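Local coordinates for beta-N-acetylglucosaminidase Nag2 (Vibrio harveyi, PDB 6EZR), which probably hydrolyses terminal non-reducing N-acetyl-D-hexosamine residues from N-acetyl-beta-D-hexosaminides, as a member of glycosyl hydrolase family 20, at residues 487-492 with 503-508; 494-499 with 517-522. All blocks are in the same frame, centred on the assembly; numbering follows the deposited sequence.

Contact 1: residues 487-492 with 503-508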
loop_
_atom_site.group_PDB
_atom_site.type_symbol
_atom_site.label_atom_id
_atom_site.label_comp_id
_atom_site.label_asym_id
_atom_site.label_seq_id
_atom_site.Cartn_x
_atom_site.Cartn_y
_atom_site.Cartn_z
ATOM N N TRP A 487 1.619 12.194 -7.367
ATOM C CA TRP A 487 0.551 11.373 -7.923
ATOM C C TRP A 487 -0.017 11.970 -9.215
ATOM O O TRP A 487 0.140 13.162 -9.486
ATOM C CB TRP A 487 -0.577 11.215 -6.910
ATOM C CG TRP A 487 -0.236 10.354 -5.730
ATOM C CD1 TRP A 487 -0.270 10.718 -4.421
ATOM C CD2 TRP A 487 0.152 8.974 -5.752
ATOM N NE1 TRP A 487 0.097 9.661 -3.623
ATOM C CE2 TRP A 487 0.353 8.577 -4.417
ATOM C CE3 TRP A 487 0.364 8.038 -6.774
ATOM C CZ2 TRP A 487 0.755 7.285 -4.074
ATOM C CZ3 TRP A 487 0.767 6.761 -6.437
ATOM C CH2 TRP A 487 0.961 6.392 -5.099
ATOM N N GLU A 488 -0.640 11.092 -10.002
ATOM C CA GLU A 488 -1.457 11.394 -11.200
ATOM C C GLU A 488 -1.756 12.873 -11.526
ATOM O O GLU A 488 -1.316 13.407 -12.548
ATOM C CB GLU A 488 -2.785 10.609 -11.058
ATOM C CG GLU A 488 -3.764 10.709 -12.215
ATOM C CD GLU A 488 -3.267 10.037 -13.484
ATOM O OE1 GLU A 488 -2.688 8.934 -13.395
ATOM O OE2 GLU A 488 -3.483 10.605 -14.577
ATOM N N GLU A 489 -2.501 13.522 -10.640
ATOM C CA GLU A 489 -3.067 14.841 -10.916
ATOM C C GLU A 489 -2.072 16.007 -10.820
ATOM O O GLU A 489 -2.405 17.126 -11.213
ATOM C CB GLU A 489 -4.252 15.093 -10.000
ATOM C CG GLU A 489 -5.359 14.058 -10.137
ATOM C CD GLU A 489 -6.256 14.022 -8.923
ATOM O OE1 GLU A 489 -5.721 13.851 -7.796
ATOM O OE2 GLU A 489 -7.484 14.178 -9.099
ATOM N N ALA A 490 -0.861 15.752 -10.328
ATOM C CA ALA A 490 0.212 16.755 -10.358
ATOM C C ALA A 490 0.563 17.281 -11.763
ATOM O O ALA A 490 1.078 18.385 -11.875
ATOM C CB ALA A 490 1.460 16.219 -9.675
ATOM N N GLN A 491 0.288 16.498 -12.810
ATOM C CA GLN A 491 0.583 16.883 -14.203
ATOM C C GLN A 491 -0.274 18.009 -14.773
ATOM O O GLN A 491 0.146 18.668 -15.720
ATOM C CB GLN A 491 0.450 15.666 -15.144
ATOM C CG GLN A 491 -0.989 15.217 -15.397
ATOM C CD GLN A 491 -1.087 13.994 -16.290
ATOM O OE1 GLN A 491 -1.071 14.113 -17.519
ATOM N NE2 GLN A 491 -1.226 12.814 -15.681
ATOM N N HIS A 492 -1.483 18.191 -14.251
ATOM C CA HIS A 492 -2.436 19.136 -14.844
ATOM C C HIS A 492 -2.209 20.515 -14.279
ATOM O O HIS A 492 -1.764 20.661 -13.142
ATOM C CB HIS A 492 -3.876 18.715 -14.595
ATOM C CG HIS A 492 -4.159 17.302 -14.982
ATOM N ND1 HIS A 492 -4.057 16.854 -16.280
ATOM C CD2 HIS A 492 -4.534 16.235 -14.240
ATOM C CE1 HIS A 492 -4.361 15.569 -16.321
ATOM N NE2 HIS A 492 -4.651 15.169 -15.095
ATOM N N TYR A 503 3.326 9.525 -10.764
ATOM C CA TYR A 503 2.872 8.164 -10.494
ATOM C C TYR A 503 1.432 8.106 -11.000
ATOM O O TYR A 503 0.521 8.645 -10.373
ATOM C CB TYR A 503 2.973 7.844 -8.990
ATOM C CG TYR A 503 4.374 7.469 -8.512
ATOM C CD1 TYR A 503 5.481 8.271 -8.817
ATOM C CD2 TYR A 503 4.597 6.321 -7.743
ATOM C CE1 TYR A 503 6.760 7.937 -8.385
ATOM C CE2 TYR A 503 5.883 5.981 -7.310
ATOM C CZ TYR A 503 6.960 6.801 -7.632
ATOM O OH TYR A 503 8.241 6.499 -7.219
ATOM N N SER A 504 1.248 7.488 -12.162
ATOM C CA SER A 504 -0.026 7.492 -12.860
ATOM C C SER A 504 -0.893 6.287 -12.503
ATOM O O SER A 504 -0.486 5.148 -12.723
ATOM C CB SER A 504 0.205 7.518 -14.366
ATOM O OG SER A 504 -1.028 7.521 -15.072
ATOM N N TRP A 505 -2.093 6.539 -11.973
ATOM C CA TRP A 505 -3.038 5.451 -11.652
ATOM C C TRP A 505 -4.321 5.410 -12.479
ATOM O O TRP A 505 -5.094 4.462 -12.346
ATOM C CB TRP A 505 -3.349 5.352 -10.143
ATOM C CG TRP A 505 -3.560 6.616 -9.388
ATOM C CD1 TRP A 505 -2.824 7.057 -8.323
ATOM C CD2 TRP A 505 -4.596 7.579 -9.584
ATOM N NE1 TRP A 505 -3.322 8.246 -7.859
ATOM C CE2 TRP A 505 -4.411 8.592 -8.614
ATOM C CE3 TRP A 505 -5.658 7.696 -10.488
ATOM C CZ2 TRP A 505 -5.245 9.706 -8.528
ATOM C CZ3 TRP A 505 -6.487 8.804 -10.400
ATOM C CH2 TRP A 505 -6.275 9.797 -9.426
ATOM N N LEU A 506 -4.539 6.397 -13.348
ATOM C CA LEU A 506 -5.790 6.478 -14.098
ATOM C C LEU A 506 -5.868 5.393 -15.181
ATOM O O LEU A 506 -6.778 4.565 -15.174
ATOM C CB LEU A 506 -5.963 7.868 -14.708
ATOM C CG LEU A 506 -7.336 8.135 -15.348
ATOM C CD1 LEU A 506 -8.491 8.116 -14.346
ATOM C CD2 LEU A 506 -7.300 9.465 -16.076
ATOM N N SER A 507 -4.896 5.403 -16.090
ATOM C CA SER A 507 -4.866 4.485 -17.231
ATOM C C SER A 507 -3.503 4.517 -17.918
ATOM O O SER A 507 -2.717 5.449 -17.726
ATOM C CB SER A 507 -5.934 4.877 -18.253
ATOM O OG SER A 507 -5.632 6.139 -18.829
ATOM N N GLU A 508 -3.237 3.507 -18.736
ATOM C CA GLU A 508 -2.002 3.476 -19.509
ATOM C C GLU A 508 -1.989 4.579 -20.571
ATOM O O GLU A 508 -0.978 5.269 -20.743
ATOM C CB GLU A 508 -1.796 2.115 -20.157
ATOM C CG GLU A 508 -0.439 1.965 -20.824
ATOM C CD GLU A 508 -0.242 0.574 -21.368
ATOM O OE1 GLU A 508 0.132 -0.314 -20.578
ATOM O OE2 GLU A 508 -0.461 0.364 -22.576
HETATM O O HOH W 1 -1.312 10.146 -16.338
#
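Trp-487 and Tyr-503 form a parallel beta bridge, CA to CA 4.7 Å, and Glu-488 N donates to Tyr-503 O (2.7 Å) ahead of the 3-10 turn 489-491. Beyond the bridge, Glu-488 reaches across with CG anti to its own N (chi1 -177°) and a bend at chi2. Its CB sits over one face of the Trp-505 six-membered ring, 3.6 Å from the centroid, a CH-pi contact. The bend then carries OE1 into the turn after Ser-504. There Ser-504 OG uses the syn lone pair of OE1 at 2.8 Å, while Leu-506 N meets the same oxygen from above the carboxylate plane at 3.1 Å; Trp-505 N adds a weak bond. A water ties Glu-488 OE2 to Ser-504 OG and Gln-491 NE2. At the bridge itself, Tyr-503 turns its edge to the Trp-487 face, offset edge-to-face, planes 88° apart, with Trp-487 CE3 3.4 Å from Tyr-503 CB; Trp-505 completes the aromatic cluster obliquely, its CD1 3.7 Å from Trp-487 CE3. Outside, Glu-489 OE1 accepts from N of Glu-438, the predicted proton donor. Several donors on one buried oxygen would favour an ionised Glu-488, which pins the loop leaving one barrel strand to the end of the next.

Contact 2: residues 494-499 with 517-522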
loop_
_atom_site.group_PDB
_atom_site.type_symbol
_atom_site.label_atom_id
_atom_site.label_comp_id
_atom_site.label_asym_id
_atom_site.label_seq_id
_atom_site.Cartn_x
_atom_site.Cartn_y
_atom_site.Cartn_z
ATOM N N ASN A 494 -0.095 24.101 -14.333
ATOM C CA ASN A 494 1.358 24.288 -14.242
ATOM C C ASN A 494 1.933 23.858 -12.872
ATOM O O ASN A 494 3.119 24.074 -12.605
ATOM C CB ASN A 494 1.729 25.748 -14.574
ATOM C CG ASN A 494 3.014 25.857 -15.395
ATOM O OD1 ASN A 494 4.101 25.559 -14.901
ATOM N ND2 ASN A 494 2.895 26.291 -16.651
ATOM N N LYS A 495 1.094 23.234 -12.034
ATOM C CA LYS A 495 1.440 22.753 -10.675
ATOM C C LYS A 495 2.918 22.518 -10.382
ATOM O O LYS A 495 3.450 23.004 -9.385
ATOM C CB LYS A 495 0.701 21.435 -10.380
ATOM C CG LYS A 495 -0.431 21.509 -9.365
ATOM C CD LYS A 495 -1.772 21.871 -9.982
ATOM C CE LYS A 495 -2.876 20.929 -9.524
ATOM N NZ LYS A 495 -2.809 19.612 -10.212
ATOM N N VAL A 496 3.552 21.736 -11.245
ATOM C CA VAL A 496 4.934 21.307 -11.048
ATOM C C VAL A 496 5.731 21.410 -12.345
ATOM O O VAL A 496 5.164 21.622 -13.413
ATOM C CB VAL A 496 4.997 19.863 -10.485
ATOM C CG1 VAL A 496 4.302 19.786 -9.134
ATOM C CG2 VAL A 496 4.382 18.849 -11.440
ATOM N N SER A 497 7.047 21.274 -12.227
ATOM C CA SER A 497 7.941 21.222 -13.382
ATOM C C SER A 497 7.981 19.825 -14.003
ATOM O O SER A 497 7.490 18.854 -13.423
ATOM C CB SER A 497 9.359 21.628 -12.977
ATOM O OG SER A 497 9.982 20.627 -12.196
ATOM N N LYS A 498 8.611 19.738 -15.173
ATOM C CA LYS A 498 8.767 18.473 -15.894
ATOM C C LYS A 498 9.799 17.519 -15.277
ATOM O O LYS A 498 9.930 16.387 -15.745
ATOM C CB LYS A 498 9.098 18.733 -17.374
ATOM C CG LYS A 498 8.067 19.571 -18.130
ATOM C CD LYS A 498 6.757 18.819 -18.340
ATOM C CE LYS A 498 5.614 19.726 -18.779
ATOM N NZ LYS A 498 5.671 20.009 -20.235
ATOM N N ASP A 499 10.537 17.968 -14.258
ATOM C CA ASP A 499 11.388 17.075 -13.453
ATOM C C ASP A 499 10.646 16.304 -12.349
ATOM O O ASP A 499 11.209 15.373 -11.769
ATOM C CB ASP A 499 12.546 17.862 -12.840
ATOM C CG ASP A 499 13.472 18.471 -13.896
ATOM O OD1 ASP A 499 13.793 17.780 -14.896
ATOM O OD2 ASP A 499 13.881 19.647 -13.719
ATOM N N GLN A 517 4.284 14.706 -22.654
ATOM C CA GLN A 517 4.440 16.114 -22.232
ATOM C C GLN A 517 5.843 16.405 -21.682
ATOM O O GLN A 517 6.226 17.567 -21.562
ATOM C CB GLN A 517 3.397 16.536 -21.184
ATOM C CG GLN A 517 1.925 16.419 -21.584
ATOM C CD GLN A 517 1.582 17.002 -22.953
ATOM O OE1 GLN A 517 2.158 18.007 -23.382
ATOM N NE2 GLN A 517 0.623 16.378 -23.642
ATOM N N GLY A 518 6.594 15.360 -21.340
ATOM C CA GLY A 518 7.970 15.491 -20.857
ATOM C C GLY A 518 8.248 14.861 -19.504
ATOM O O GLY A 518 9.410 14.705 -19.132
ATOM N N PHE A 519 7.200 14.511 -18.760
ATOM C CA PHE A 519 7.359 13.916 -17.431
ATOM C C PHE A 519 7.904 12.488 -17.521
ATOM O O PHE A 519 7.600 11.760 -18.459
ATOM C CB PHE A 519 6.026 13.852 -16.691
ATOM C CG PHE A 519 5.364 15.187 -16.454
ATOM C CD1 PHE A 519 5.687 15.954 -15.338
ATOM C CD2 PHE A 519 4.365 15.648 -17.311
ATOM C CE1 PHE A 519 5.055 17.164 -15.103
ATOM C CE2 PHE A 519 3.728 16.859 -17.078
ATOM C CZ PHE A 519 4.073 17.618 -15.973
ATOM N N ASP A 520 8.719 12.100 -16.543
ATOM C CA ASP A 520 8.989 10.692 -16.286
ATOM C C ASP A 520 7.806 10.156 -15.486
ATOM O O ASP A 520 7.254 10.856 -14.623
ATOM C CB ASP A 520 10.305 10.504 -15.523
ATOM C CG ASP A 520 11.543 10.790 -16.388
ATOM O OD1 ASP A 520 11.450 10.757 -17.638
ATOM O OD2 ASP A 520 12.622 11.049 -15.809
ATOM N N VAL A 521 7.401 8.927 -15.795
ATOM C CA VAL A 521 6.181 8.367 -15.219
ATOM C C VAL A 521 6.393 6.967 -14.643
ATOM O O VAL A 521 7.201 6.187 -15.145
ATOM C CB VAL A 521 4.988 8.393 -16.222
ATOM C CG1 VAL A 521 4.801 9.781 -16.831
ATOM C CG2 VAL A 521 5.164 7.383 -17.335
ATOM N N VAL A 522 5.646 6.676 -13.585
ATOM C CA VAL A 522 5.583 5.344 -12.978
ATOM C C VAL A 522 4.152 4.844 -13.158
ATOM O O VAL A 522 3.203 5.553 -12.840
ATOM C CB VAL A 522 5.951 5.375 -11.472
ATOM C CG1 VAL A 522 5.838 3.990 -10.843
ATOM C CG2 VAL A 522 7.361 5.907 -11.273
HETATM O O HOH W 2 9.856 14.019 -14.501
#
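Lys-498 lies across the ring of Phe-519 and ends on the backbone of Gln-517, so one side chain joins the loop 494-499 to the C-terminal end of helix 508-517. Lys-498 CA and Phe-519 CA are 5.0 Å apart. From CB, the lysine chain sets out with CG anti to its own carbonyl carbon (chi1 -58°), and a bend at chi2 then swings it over the ring. CD stands 3.8 Å from the Phe-519 centroid and only 13° off the ring normal, a CH-pi contact in which chain and ring cross at about a right angle. CE lies over the CE2-CZ side of the ring, 3.8 Å from both Phe-519 atoms. CD and CE already run beside Gln-517 O, with CD 3.5 Å from it, and a second bend at chi4 drops NZ onto that oxygen. The hydrogen bond from Lys-498 NZ to Gln-517 O is 2.8 Å long, with NZ tilted 32° from the carbonyl plane.

The Phe-519 ring is also met at CE1, obliquely, by Ser-497 O at 3.4 Å and by Val-496 CG2 at 4.1 Å; Ile-502 and Cys-514 touch it from the neighbouring strand and helix. A water receives the Asp-520 N-H and donates to Lys-498 O at 2.7 Å, bridging the backbones.

Gly-518 leaves the helix with positive phi in a Schellman motif, a backbone shape suited to glycine; next to this turn, Gln-517 O faces the ammonium group. Helix 508-517 connects the parallel neighbouring strands 501-504 and 521-523 of the barrel sheet, a beta-alpha-beta crossover. A positive charge at its carbonyl end would be favourable with the helix dipole, so the lysine covers an aromatic ring with its methylenes while its tip holds the helix terminus against the loop before strand 501-504.

How the contacts relate
Contacts 1 and 2 sit about 10 Å apart, centre to centre, on the same side of the chain's centre, both within the catalytic domain, of the TIM-barrel clan. Their segments alternate along the chain, 487-492, 494-499, 503-508 and 517-522; the span between the segments of contact 2 holds strand 501-504 and most of helix 508-517, and so takes in segment 503-508. Both reach the barrel sheet, where strands 483-487, 501-504 and 521-523 run side by side and parallel; Ser-504 N lies 2.8 Å from Val-522 O, a probable backbone hydrogen bond linking the two. Each contact has a residue at Glu-438, the predicted proton donor: Glu-489 accepts from its N, and Lys-495 forms a salt bridge with its side chain.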